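Local coordinates for protein BA42 (Bizionia argentinensis, PDB 4OA3) that is of unknown function but binds calcium ions and consists of a single stand-alone TPM domain, at residues Val44-Met49 / Phe77-Gly81. Sequence-based numbering, arbitrary orientation. Where two conformers were deposited one is given.
Sequences VFDRAM and FVIYG
Phe45 and Tyr80 reach each other because both rings leave their backbones with CG anti to N (chi1 -176° for Phe45), one carried by helix 44-54, the other by strand 76-81, where Tyr80 CB points toward the helix. The two side chains meet nearly at right angles, and the far end of the Phe45 ring, at CZ, comes within 3.5 Å of Tyr80 CE2. Their planes are inclined at 55°, neither stacked nor edge-to-face, with Tyr80 CD2 over one Phe45 face. Met49 occupies a face of the tyrosine: its CA makes a CH-pi contact 4.1 Å from the centroid of the Tyr80 ring. From there the methionine chain runs out along the ring, CB against Tyr80 CE2 and CG 3.4 Å from Tyr80 OH. Beyond it, Met49 SD lies oblique to the Tyr80 ring in a Met-aromatic contact, 5.2 Å from the centroid. An alanine at Tyr80 takes away the ring that Phe45 and Met49 share, which would probably leave the Phe45 ring freer to turn and open a gap between helix and strand. Around Val78 the packing is aliphatic: Ala48 CB sits 3.7 Å from Val78 CG1, while the other branch, Val78 CG2, faces Val44 CG2. No hydrogen bond joins the segments; Val78 and Tyr80 instead pair through their backbones with Tyr69 and Leu67 of strand 65-71. Phe52, farther along the helix, also meets the Tyr80 ring, and on the other sheet face Phe77 and Ile79 pack on helix 95-105. The axes of 44-49 and 77-81 approach to 8.6 Å at a crossing angle of -54°. This is apolar helix-on-sheet packing, in which helix 44-54 lies against strand 76-81, an outer strand of the mixed sheet in the alpha/beta TPM domain.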
loop_
_atom_site.group_PDB
_atom_site.type_symbol
_atom_site.label_atom_id
_atom_site.label_comp_id
_atom_site.label_asym_id
_atom_site.label_seq_id
_atom_site.Cartn_x
_atom_site.Cartn_y
_atom_site.Cartn_z
ATOM N N VAL A 44 6.641 2.081 14.525
ATOM C CA VAL A 44 5.992 1.412 13.393
ATOM C C VAL A 44 6.599 1.807 12.055
ATOM O O VAL A 44 6.648 0.968 11.163
ATOM C CB VAL A 44 4.452 1.576 13.401
ATOM C CG1 VAL A 44 3.845 0.955 14.661
ATOM C CG2 VAL A 44 4.041 3.051 13.268
ATOM N N PHE A 45 7.052 3.067 11.897
ATOM C CA PHE A 45 7.674 3.523 10.656
ATOM C C PHE A 45 8.933 2.708 10.363
ATOM O O PHE A 45 9.087 2.224 9.241
ATOM C CB PHE A 45 8.018 5.009 10.761
ATOM C CG PHE A 45 8.583 5.626 9.507
ATOM C CD1 PHE A 45 9.952 5.712 9.313
ATOM C CD2 PHE A 45 7.742 6.102 8.520
ATOM C CE1 PHE A 45 10.470 6.327 8.170
ATOM C CE2 PHE A 45 8.257 6.727 7.386
ATOM C CZ PHE A 45 9.615 6.820 7.217
ATOM N N ASP A 46 9.822 2.511 11.370
ATOM C CA ASP A 46 11.021 1.723 11.204
ATOM C C ASP A 46 10.661 0.278 10.824
ATOM O O ASP A 46 11.341 -0.315 9.990
ATOM C CB ASP A 46 11.932 1.719 12.463
ATOM C CG ASP A 46 12.879 2.904 12.550
ATOM O OD1 ASP A 46 12.615 3.924 11.887
ATOM O OD2 ASP A 46 13.884 2.806 13.289
ATOM N N ARG A 47 9.620 -0.291 11.431
ATOM C CA ARG A 47 9.246 -1.649 11.074
ATOM C C ARG A 47 8.777 -1.685 9.612
ATOM O O ARG A 47 9.163 -2.581 8.853
ATOM C CB ARG A 47 8.158 -2.201 12.012
ATOM C CG ARG A 47 7.594 -3.569 11.609
ATOM C CD ARG A 47 8.651 -4.641 11.473
ATOM N NE ARG A 47 8.059 -5.929 11.098
ATOM C CZ ARG A 47 8.751 -6.976 10.650
ATOM N NH1 ARG A 47 10.075 -6.916 10.543
ATOM N NH2 ARG A 47 8.122 -8.084 10.280
ATOM N N ALA A 48 7.920 -0.745 9.223
ATOM C CA ALA A 48 7.464 -0.720 7.822
ATOM C C ALA A 48 8.634 -0.550 6.845
ATOM O O ALA A 48 8.647 -1.179 5.796
ATOM C CB ALA A 48 6.469 0.402 7.630
ATOM N N MET A 49 9.635 0.267 7.187
ATOM C CA MET A 49 10.834 0.467 6.381
ATOM C C MET A 49 11.620 -0.858 6.267
ATOM O O MET A 49 12.039 -1.206 5.170
ATOM C CB MET A 49 11.700 1.534 7.043
ATOM C CG MET A 49 12.901 1.908 6.255
ATOM S SD MET A 49 13.570 3.514 6.805
ATOM C CE MET A 49 14.111 3.101 8.379
ATOM N N PHE A 77 -1.702 1.101 11.096
ATOM C CA PHE A 77 -1.058 0.939 9.806
ATOM C C PHE A 77 -0.163 2.082 9.498
ATOM O O PHE A 77 -0.249 3.162 10.105
ATOM C CB PHE A 77 -2.123 0.748 8.704
ATOM C CG PHE A 77 -3.045 1.918 8.515
ATOM C CD1 PHE A 77 -4.235 2.003 9.225
ATOM C CD2 PHE A 77 -2.755 2.905 7.592
ATOM C CE1 PHE A 77 -5.094 3.078 9.039
ATOM C CE2 PHE A 77 -3.610 3.993 7.424
ATOM C CZ PHE A 77 -4.783 4.050 8.128
ATOM N N VAL A 78 0.701 1.873 8.521
ATOM C CA VAL A 78 1.632 2.834 8.015
ATOM C C VAL A 78 1.613 2.767 6.509
ATOM O O VAL A 78 1.586 1.672 5.961
ATOM C CB VAL A 78 3.093 2.511 8.519
ATOM C CG1 VAL A 78 4.176 3.337 7.791
ATOM C CG2 VAL A 78 3.189 2.735 10.003
ATOM N N ILE A 79 1.665 3.918 5.863
ATOM C CA ILE A 79 1.836 4.013 4.436
ATOM C C ILE A 79 3.260 4.482 4.283
ATOM O O ILE A 79 3.628 5.561 4.791
ATOM C CB ILE A 79 0.840 4.982 3.806
ATOM C CG1 ILE A 79 -0.606 4.497 4.017
ATOM C CG2 ILE A 79 1.147 5.136 2.323
ATOM C CD1 ILE A 79 -1.629 5.664 3.969
ATOM N N TYR A 80 4.092 3.634 3.677
ATOM C CA TYR A 80 5.504 3.921 3.486
ATOM C C TYR A 80 5.814 3.940 2.012
ATOM O O TYR A 80 5.752 2.905 1.353
ATOM C CB TYR A 80 6.337 2.847 4.211
ATOM C CG TYR A 80 7.827 3.069 4.135
ATOM C CD1 TYR A 80 8.557 2.665 3.025
ATOM C CD2 TYR A 80 8.502 3.746 5.148
ATOM C CE1 TYR A 80 9.886 3.035 2.864
ATOM C CE2 TYR A 80 9.856 4.039 5.040
ATOM C CZ TYR A 80 10.549 3.678 3.895
ATOM O OH TYR A 80 11.883 3.987 3.748
ATOM N N GLY A 81 6.150 5.105 1.499
ATOM C CA GLY A 81 6.535 5.285 0.117
ATOM C C GLY A 81 8.046 5.405 -0.014
ATOM O O GLY A 81 8.733 5.862 0.911
#